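Local coordinates for protein replicative DNA helicase DnaB, 1st part (PDB 2R5U) that probably acts as the main replicative helicase, a hexameric ATP-driven motor separating duplex DNA in the 5'-3' direction, represented here by its N-terminal domain, at residues S36-M41 / G58-P63; L73-R78 / A84-A89; G139-Q144 / Q163-D168. All coordinates share one frame; numbering follows the deposited sequence.

Contact 1: residues S36-M41 / G58-P63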
loop_
_atom_site.group_PDB
_atom_site.type_symbol
_atom_site.label_atom_id
_atom_site.label_comp_id
_atom_site.label_asym_id
_atom_site.label_seq_id
_atom_site.Cartn_x
_atom_site.Cartn_y
_atom_site.Cartn_z
ATOM N N SER B 36 16.708 -28.362 25.143
ATOM C CA SER B 36 17.870 -28.526 26.023
ATOM C C SER B 36 18.810 -27.305 26.029
ATOM O O SER B 36 19.321 -26.903 27.090
ATOM C CB SER B 36 18.658 -29.781 25.633
ATOM O OG SER B 36 17.889 -30.967 25.847
ATOM N N VAL B 37 19.043 -26.729 24.842
ATOM C CA VAL B 37 19.804 -25.473 24.721
ATOM C C VAL B 37 19.173 -24.344 25.529
ATOM O O VAL B 37 19.868 -23.646 26.291
ATOM C CB VAL B 37 19.970 -24.998 23.265
ATOM C CG1 VAL B 37 20.500 -23.559 23.236
ATOM C CG2 VAL B 37 20.936 -25.862 22.551
ATOM N N LEU B 38 17.867 -24.164 25.361
ATOM C CA LEU B 38 17.162 -23.082 26.032
ATOM C C LEU B 38 17.117 -23.299 27.553
ATOM O O LEU B 38 17.268 -22.358 28.307
ATOM C CB LEU B 38 15.760 -22.891 25.452
ATOM C CG LEU B 38 15.701 -22.383 24.000
ATOM C CD1 LEU B 38 14.265 -22.388 23.509
ATOM C CD2 LEU B 38 16.332 -20.985 23.857
ATOM N N GLY B 39 16.906 -24.549 27.964
ATOM C CA GLY B 39 16.897 -24.933 29.382
ATOM C C GLY B 39 18.227 -24.619 30.028
ATOM O O GLY B 39 18.260 -24.039 31.097
ATOM N N GLY B 40 19.317 -24.981 29.348
ATOM C CA GLY B 40 20.683 -24.728 29.816
ATOM C C GLY B 40 21.011 -23.257 30.012
ATOM O O GLY B 40 21.551 -22.867 31.036
ATOM N N MET B 41 20.690 -22.452 29.000
ATOM C CA MET B 41 20.825 -21.001 29.028
ATOM C C MET B 41 20.091 -20.341 30.189
ATOM O O MET B 41 20.615 -19.402 30.763
ATOM C CB MET B 41 20.340 -20.392 27.705
ATOM C CG MET B 41 21.189 -20.817 26.466
ATOM S SD MET B 41 20.519 -20.112 24.902
ATOM C CE MET B 41 21.085 -18.403 25.026
ATOM N N GLY B 58 18.131 -16.889 13.964
ATOM C CA GLY B 58 17.419 -17.670 12.954
ATOM C C GLY B 58 17.667 -19.163 12.995
ATOM O O GLY B 58 16.994 -19.910 12.287
ATOM N N ASP B 59 18.599 -19.612 13.841
ATOM C CA ASP B 59 18.983 -21.034 13.904
ATOM C C ASP B 59 17.916 -21.992 14.483
ATOM O O ASP B 59 17.940 -23.207 14.238
ATOM C CB ASP B 59 20.321 -21.196 14.630
ATOM C CG ASP B 59 21.539 -20.899 13.727
ATOM O OD1 ASP B 59 21.384 -20.724 12.493
ATOM O OD2 ASP B 59 22.661 -20.845 14.265
ATOM N N PHE B 60 16.969 -21.447 15.228
ATOM C CA PHE B 60 15.923 -22.282 15.815
ATOM C C PHE B 60 14.827 -22.509 14.782
ATOM O O PHE B 60 14.378 -21.560 14.161
ATOM C CB PHE B 60 15.363 -21.619 17.071
ATOM C CG PHE B 60 16.300 -21.702 18.241
ATOM C CD1 PHE B 60 17.314 -20.767 18.394
ATOM C CD2 PHE B 60 16.213 -22.764 19.143
ATOM C CE1 PHE B 60 18.212 -20.856 19.471
ATOM C CE2 PHE B 60 17.103 -22.864 20.216
ATOM C CZ PHE B 60 18.098 -21.891 20.377
ATOM N N TYR B 61 14.434 -23.763 14.587
ATOM C CA TYR B 61 13.323 -24.078 13.689
ATOM C C TYR B 61 12.000 -23.564 14.241
ATOM O O TYR B 61 11.219 -22.935 13.524
ATOM C CB TYR B 61 13.213 -25.585 13.411
ATOM C CG TYR B 61 12.045 -25.900 12.486
ATOM C CD1 TYR B 61 10.946 -26.620 12.941
ATOM C CD2 TYR B 61 12.021 -25.415 11.165
ATOM C CE1 TYR B 61 9.857 -26.889 12.090
ATOM C CE2 TYR B 61 10.941 -25.664 10.311
ATOM C CZ TYR B 61 9.866 -26.404 10.779
ATOM O OH TYR B 61 8.800 -26.660 9.940
ATOM N N ARG B 62 11.735 -23.843 15.514
ATOM C CA ARG B 62 10.462 -23.435 16.119
ATOM C C ARG B 62 10.475 -21.947 16.492
ATOM O O ARG B 62 11.360 -21.519 17.233
ATOM C CB ARG B 62 10.185 -24.286 17.356
ATOM C CG ARG B 62 8.711 -24.501 17.611
ATOM C CD ARG B 62 8.490 -25.085 18.969
ATOM N NE ARG B 62 7.656 -24.246 19.830
ATOM C CZ ARG B 62 6.334 -24.370 19.951
ATOM N NH1 ARG B 62 5.663 -23.578 20.782
ATOM N NH2 ARG B 62 5.679 -25.293 19.246
ATOM N N PRO B 63 9.512 -21.159 15.972
ATOM C CA PRO B 63 9.392 -19.724 16.291
ATOM C C PRO B 63 9.370 -19.385 17.805
ATOM O O PRO B 63 10.039 -18.445 18.221
ATOM C CB PRO B 63 8.066 -19.329 15.623
ATOM C CG PRO B 63 7.919 -20.293 14.500
ATOM C CD PRO B 63 8.478 -21.581 14.999
#
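A chi1 of 168° turns Val37 CG1 away from the main-chain nitrogen and toward Phe60, whose own CG stands anti to its carbonyl carbon (chi1 -74°) and carries the ring in toward helix 31-43. The two side chains meet at a slant: Val37 CG1 lies 4.1 Å from Phe60 CZ, at the ring edge and near its plane. Leu38, the next residue on the helix, reaches the same end of the ring differently. Its side chain runs past the phenylalanine in the opposite direction, placing CD2 4.0 Å from Phe60 CZ and the branch point CG 4.1 Å from Phe60 CE2. The far end of the ring thus rests against two consecutive residues of the helix through apolar contacts. All three residues are buried, and their contact illustrates how the compact helical head of the DnaB N-terminal domain accommodates an irregular segment: the loop joining helix 45-52 to helix 63-77 contributes a large apolar side chain to the core. The ring of Phe60 also meets that of Tyr69, their planes at about 45°, and touches His65, both on helix 63-77. The loop backbone is tied to its surroundings through the residues just before and after Phe60 in sequence, since Asp59 O is hydrogen-bonded to Arg133 NH2 and Tyr61 N to Glu34 OE2, the latter on the same helix as Val37 and Leu38.

Contact 2: residues L73-R78 / A84-A89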
loop_
_atom_site.group_PDB
_atom_site.type_symbol
_atom_site.label_atom_id
_atom_site.label_comp_id
_atom_site.label_asym_id
_atom_site.label_seq_id
_atom_site.Cartn_x
_atom_site.Cartn_y
_atom_site.Cartn_z
ATOM N N LEU B 73 19.297 -13.444 24.828
ATOM C CA LEU B 73 20.396 -12.673 24.267
ATOM C C LEU B 73 20.220 -11.180 24.533
ATOM O O LEU B 73 21.200 -10.482 24.785
ATOM C CB LEU B 73 20.543 -12.924 22.768
ATOM C CG LEU B 73 21.070 -14.269 22.271
ATOM C CD1 LEU B 73 21.832 -13.975 20.989
ATOM C CD2 LEU B 73 21.955 -15.034 23.263
ATOM N N ASP B 74 18.977 -10.690 24.460
ATOM C CA ASP B 74 18.679 -9.280 24.796
ATOM C C ASP B 74 19.161 -8.908 26.194
ATOM O O ASP B 74 19.824 -7.878 26.385
ATOM C CB ASP B 74 17.183 -8.989 24.710
ATOM C CG ASP B 74 16.847 -8.013 23.620
ATOM O OD1 ASP B 74 16.726 -8.447 22.447
ATOM O OD2 ASP B 74 16.708 -6.799 23.945
ATOM N N LEU B 75 18.807 -9.748 27.162
ATOM C CA LEU B 75 19.190 -9.575 28.558
ATOM C C LEU B 75 20.702 -9.676 28.758
ATOM O O LEU B 75 21.311 -8.825 29.395
ATOM C CB LEU B 75 18.456 -10.596 29.427
ATOM C CG LEU B 75 16.954 -10.311 29.625
ATOM C CD1 LEU B 75 16.258 -11.507 30.250
ATOM C CD2 LEU B 75 16.761 -9.076 30.487
ATOM N N TYR B 76 21.292 -10.726 28.192
ATOM C CA TYR B 76 22.722 -10.980 28.297
ATOM C C TYR B 76 23.576 -9.836 27.697
ATOM O O TYR B 76 24.590 -9.447 28.279
ATOM C CB TYR B 76 23.019 -12.331 27.648
ATOM C CG TYR B 76 24.468 -12.752 27.554
ATOM C CD1 TYR B 76 25.098 -13.414 28.614
ATOM C CD2 TYR B 76 25.179 -12.577 26.369
ATOM C CE1 TYR B 76 26.425 -13.846 28.503
ATOM C CE2 TYR B 76 26.494 -12.996 26.245
ATOM C CZ TYR B 76 27.110 -13.621 27.311
ATOM O OH TYR B 76 28.406 -14.036 27.157
ATOM N N GLY B 77 23.160 -9.309 26.545
ATOM C CA GLY B 77 23.837 -8.175 25.902
ATOM C C GLY B 77 23.765 -6.897 26.729
ATOM O O GLY B 77 24.554 -5.980 26.533
ATOM N N ARG B 78 22.823 -6.863 27.668
ATOM C CA ARG B 78 22.651 -5.749 28.587
ATOM C C ARG B 78 23.286 -5.963 29.941
ATOM O O ARG B 78 23.177 -5.108 30.808
ATOM C CB ARG B 78 21.168 -5.451 28.760
ATOM C CG ARG B 78 20.605 -4.596 27.660
ATOM C CD ARG B 78 19.212 -4.135 28.014
ATOM N NE ARG B 78 18.209 -5.134 27.668
ATOM C CZ ARG B 78 17.200 -5.487 28.456
ATOM N NH1 ARG B 78 17.062 -4.929 29.653
ATOM N NH2 ARG B 78 16.336 -6.408 28.056
ATOM N N ALA B 84 14.188 -17.538 34.726
ATOM C CA ALA B 84 12.780 -17.652 34.362
ATOM C C ALA B 84 11.990 -16.358 34.515
ATOM O O ALA B 84 11.138 -16.054 33.682
ATOM C CB ALA B 84 12.110 -18.770 35.141
ATOM N N VAL B 85 12.271 -15.615 35.583
ATOM C CA VAL B 85 11.588 -14.345 35.879
ATOM C C VAL B 85 11.973 -13.218 34.923
ATOM O O VAL B 85 11.086 -12.577 34.348
ATOM C CB VAL B 85 11.816 -13.932 37.379
ATOM C CG1 VAL B 85 11.192 -12.548 37.689
ATOM C CG2 VAL B 85 11.221 -15.021 38.305
ATOM N N THR B 86 13.271 -12.985 34.734
ATOM C CA THR B 86 13.708 -11.855 33.905
ATOM C C THR B 86 13.414 -12.086 32.401
ATOM O O THR B 86 13.140 -11.132 31.657
ATOM C CB THR B 86 15.189 -11.510 34.091
ATOM O OG1 THR B 86 16.001 -12.650 33.733
ATOM C CG2 THR B 86 15.478 -11.070 35.543
ATOM N N VAL B 87 13.425 -13.351 31.987
ATOM C CA VAL B 87 13.135 -13.733 30.601
ATOM C C VAL B 87 11.628 -13.661 30.276
ATOM O O VAL B 87 11.258 -13.168 29.212
ATOM C CB VAL B 87 13.738 -15.121 30.231
ATOM C CG1 VAL B 87 13.242 -15.590 28.819
ATOM C CG2 VAL B 87 15.252 -15.074 30.244
ATOM N N ALA B 88 10.770 -14.154 31.173
ATOM C CA ALA B 88 9.317 -14.015 31.025
ATOM C C ALA B 88 8.886 -12.548 30.905
ATOM O O ALA B 88 7.950 -12.217 30.153
ATOM C CB ALA B 88 8.558 -14.703 32.188
ATOM N N ALA B 89 9.572 -11.676 31.642
ATOM C CA ALA B 89 9.293 -10.249 31.590
ATOM C C ALA B 89 9.797 -9.615 30.289
ATOM O O ALA B 89 9.133 -8.736 29.741
ATOM C CB ALA B 89 9.889 -9.535 32.815
#
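Leu75 drives a single methyl, CD1, against helix 84-93, where it meets both backbone and side-chain atoms of Thr86 and a branch of Val87. This is the dense part of the contact. Leu75 CD1 sits 3.4 Å from Thr86 O, so part of what the methyl covers is the peptide group itself. From the threonine side chain, Thr86 OG1 comes to 3.7 Å of Leu75 CD1, and Val87 CG2 closes in on that same CD1 at 3.7 Å. Thr86 OG1 touches the leucine methyl but is hydrogen-bonded to Pro81 O, in the loop before the helix. A second bond, between Thr86 N and Asp83 OD1, ties the first turn of the helix to the preceding loop. The unit is a helix-loop-helix within the DnaB N-terminal domain: a short connection, residues 78-83, leads the chain from helix 63-77 into helix 84-93, and Leu75 bridges the two helices. The packing continues through Val87, which also rests on Leu106 of helix 102-111. The outer side is different in character. Gly77 and Arg78 are exposed, and the polar periphery is held by charge pairs: Arg78 bridges to Glu80 of the loop and to Glu90 of the second helix, while Asp74 OD1 pairs with Arg94. Helix 84-93 also packs on a neighbouring subunit: Val85, Thr86 and Ala89 touch Ser36, Tyr122 and Asp30 of that chain, respectively.

Contact 3: residues G139-Q144 / Q163-D168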
loop_
_atom_site.group_PDB
_atom_site.type_symbol
_atom_site.label_atom_id
_atom_site.label_comp_id
_atom_site.label_asym_id
_atom_site.label_seq_id
_atom_site.Cartn_x
_atom_site.Cartn_y
_atom_site.Cartn_z
ATOM N N GLY B 139 18.857 -23.933 -1.772
ATOM C CA GLY B 139 18.634 -24.791 -2.934
ATOM C C GLY B 139 17.312 -24.527 -3.619
ATOM O O GLY B 139 17.284 -24.291 -4.823
ATOM N N THR B 140 16.216 -24.522 -2.856
ATOM C CA THR B 140 14.897 -24.325 -3.472
ATOM C C THR B 140 14.764 -22.908 -4.010
ATOM O O THR B 140 14.063 -22.676 -4.999
ATOM C CB THR B 140 13.669 -24.714 -2.579
ATOM O OG1 THR B 140 13.105 -23.549 -1.969
ATOM C CG2 THR B 140 13.993 -25.770 -1.536
ATOM N N ARG B 141 15.450 -21.961 -3.376
ATOM C CA ARG B 141 15.504 -20.601 -3.888
ATOM C C ARG B 141 16.199 -20.555 -5.258
ATOM O O ARG B 141 15.734 -19.871 -6.169
ATOM C CB ARG B 141 16.195 -19.666 -2.898
ATOM C CG ARG B 141 15.715 -18.242 -3.013
ATOM C CD ARG B 141 16.009 -17.425 -1.746
ATOM N NE ARG B 141 15.327 -17.927 -0.552
ATOM C CZ ARG B 141 15.928 -18.263 0.594
ATOM N NH1 ARG B 141 17.244 -18.157 0.736
ATOM N NH2 ARG B 141 15.198 -18.707 1.609
ATOM N N VAL B 142 17.292 -21.303 -5.396
ATOM C CA VAL B 142 18.037 -21.395 -6.661
ATOM C C VAL B 142 17.190 -22.014 -7.783
ATOM O O VAL B 142 17.152 -21.479 -8.891
ATOM C CB VAL B 142 19.372 -22.156 -6.474
ATOM C CG1 VAL B 142 20.024 -22.496 -7.825
ATOM C CG2 VAL B 142 20.320 -21.324 -5.614
ATOM N N VAL B 143 16.517 -23.123 -7.480
ATOM C CA VAL B 143 15.553 -23.740 -8.388
ATOM C C VAL B 143 14.523 -22.712 -8.852
ATOM O O VAL B 143 14.317 -22.533 -10.058
ATOM C CB VAL B 143 14.845 -24.955 -7.736
ATOM C CG1 VAL B 143 13.790 -25.544 -8.665
ATOM C CG2 VAL B 143 15.849 -26.009 -7.378
ATOM N N GLN B 144 13.899 -22.018 -7.901
ATOM C CA GLN B 144 12.942 -20.963 -8.235
ATOM C C GLN B 144 13.495 -19.937 -9.217
ATOM O O GLN B 144 12.803 -19.574 -10.174
ATOM C CB GLN B 144 12.414 -20.263 -6.979
ATOM C CG GLN B 144 11.346 -21.055 -6.241
ATOM C CD GLN B 144 10.983 -20.447 -4.883
ATOM O OE1 GLN B 144 10.071 -20.929 -4.207
ATOM N NE2 GLN B 144 11.696 -19.392 -4.485
ATOM N N GLN B 163 24.011 -17.476 -6.523
ATOM C CA GLN B 163 25.282 -17.598 -5.785
ATOM C C GLN B 163 25.288 -16.839 -4.446
ATOM O O GLN B 163 25.814 -17.338 -3.450
ATOM C CB GLN B 163 26.450 -17.175 -6.669
ATOM C CG GLN B 163 26.607 -18.060 -7.910
ATOM C CD GLN B 163 27.659 -17.558 -8.862
ATOM O OE1 GLN B 163 28.101 -16.412 -8.762
ATOM N NE2 GLN B 163 28.080 -18.419 -9.797
ATOM N N ALA B 164 24.698 -15.640 -4.441
ATOM C CA ALA B 164 24.478 -14.869 -3.215
ATOM C C ALA B 164 23.738 -15.675 -2.133
ATOM O O ALA B 164 24.013 -15.512 -0.943
ATOM C CB ALA B 164 23.739 -13.554 -3.522
ATOM N N GLU B 165 22.814 -16.545 -2.552
ATOM C CA GLU B 165 22.056 -17.394 -1.620
ATOM C C GLU B 165 22.955 -18.387 -0.877
ATOM O O GLU B 165 22.831 -18.546 0.345
ATOM C CB GLU B 165 20.923 -18.155 -2.332
ATOM C CG GLU B 165 19.875 -17.268 -2.964
ATOM C CD GLU B 165 19.127 -16.404 -1.958
ATOM O OE1 GLU B 165 19.003 -16.819 -0.784
ATOM O OE2 GLU B 165 18.636 -15.323 -2.343
ATOM N N ILE B 166 23.852 -19.032 -1.620
ATOM C CA ILE B 166 24.772 -20.016 -1.061
ATOM C C ILE B 166 25.935 -19.368 -0.284
ATOM O O ILE B 166 26.415 -19.931 0.702
ATOM C CB ILE B 166 25.304 -20.968 -2.168
ATOM C CG1 ILE B 166 24.141 -21.716 -2.833
ATOM C CG2 ILE B 166 26.322 -21.948 -1.616
ATOM C CD1 ILE B 166 23.365 -22.653 -1.914
ATOM N N TYR B 167 26.382 -18.191 -0.727
ATOM C CA TYR B 167 27.381 -17.414 0.017
ATOM C C TYR B 167 26.850 -17.214 1.428
ATOM O O TYR B 167 27.567 -17.441 2.394
ATOM C CB TYR B 167 27.632 -16.056 -0.655
ATOM C CG TYR B 167 28.706 -15.193 -0.020
ATOM C CD1 TYR B 167 30.024 -15.237 -0.478
ATOM C CD2 TYR B 167 28.404 -14.319 1.030
ATOM C CE1 TYR B 167 31.026 -14.427 0.095
ATOM C CE2 TYR B 167 29.386 -13.515 1.610
ATOM C CZ TYR B 167 30.697 -13.572 1.137
ATOM O OH TYR B 167 31.673 -12.774 1.697
ATOM N N ASP B 168 25.579 -16.822 1.526
ATOM C CA ASP B 168 24.909 -16.618 2.817
ATOM C C ASP B 168 25.023 -17.842 3.737
ATOM O O ASP B 168 25.250 -17.700 4.946
ATOM C CB ASP B 168 23.436 -16.247 2.606
#
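Arg141 NH1 donates to Glu165 OE1 at 2.7 Å, a salt bridge with an N-H...O angle of 156°. The guanidinium uses its edge, with the acceptor close to its own plane, whereas the carboxylate oxygen is approached from above the carboxylate plane. The two flat groups are turned against each other, their planes 65° apart, and one ionic bond is made in place of a paired, side-by-side arrangement. The glutamate chain folds at its second torsion (chi2 -62°), which brings its carboxylate over the aliphatic part of the arginine. Arg141 CD lies 3.2 Å from Glu165 OE1 and 3.3 Å from Glu165 CD, while Arg141 CG stays 4.0 Å from Glu165 CD. The side chains cross at about a right angle, and methylene contacts accompany the charge pairing. Glu165 OE2 is hydrogen-bonded to Tyr145 OH, one turn beyond Arg141 on helix 119-147; each carboxylate oxygen thus has a partner on that helix, which should restrain rotation of the group. The contact lies at the surface, with the buried residues Val142 and Ile166 nearby. Thr140, Val143, Gln163 and Ile166 pack on residues of another subunit, Ile166 meeting Ile166 of that chain. Antiparallel helices 119-147 and 155-169, joined here by a salt bridge, form the helical hairpin of the DnaB N-terminal domain, through which subunits associate in pairs.

How the contacts relate
The three contacts follow one another along the chain without interleaving, and they divide between two parts of the domain. Contacts 1 and 2 belong to the compact helical head; their centres are 14 Å apart, and they meet directly where Met41 CE packs 3.9 Å from Leu73 CD2. Helix 63-77 connects them, beginning in contact 1 and ending in contact 2. Contact 3 lies in the hairpin, its centre about 25 Å from that of contact 1 and 35 Å from that of contact 2, on the opposite side of the chain's centre from contact 2. Helix 119-147 spans the gap. Since contacts 2 and 3 each adjoin a different neighbouring subunit, head and hairpin both contribute to the hexameric ring.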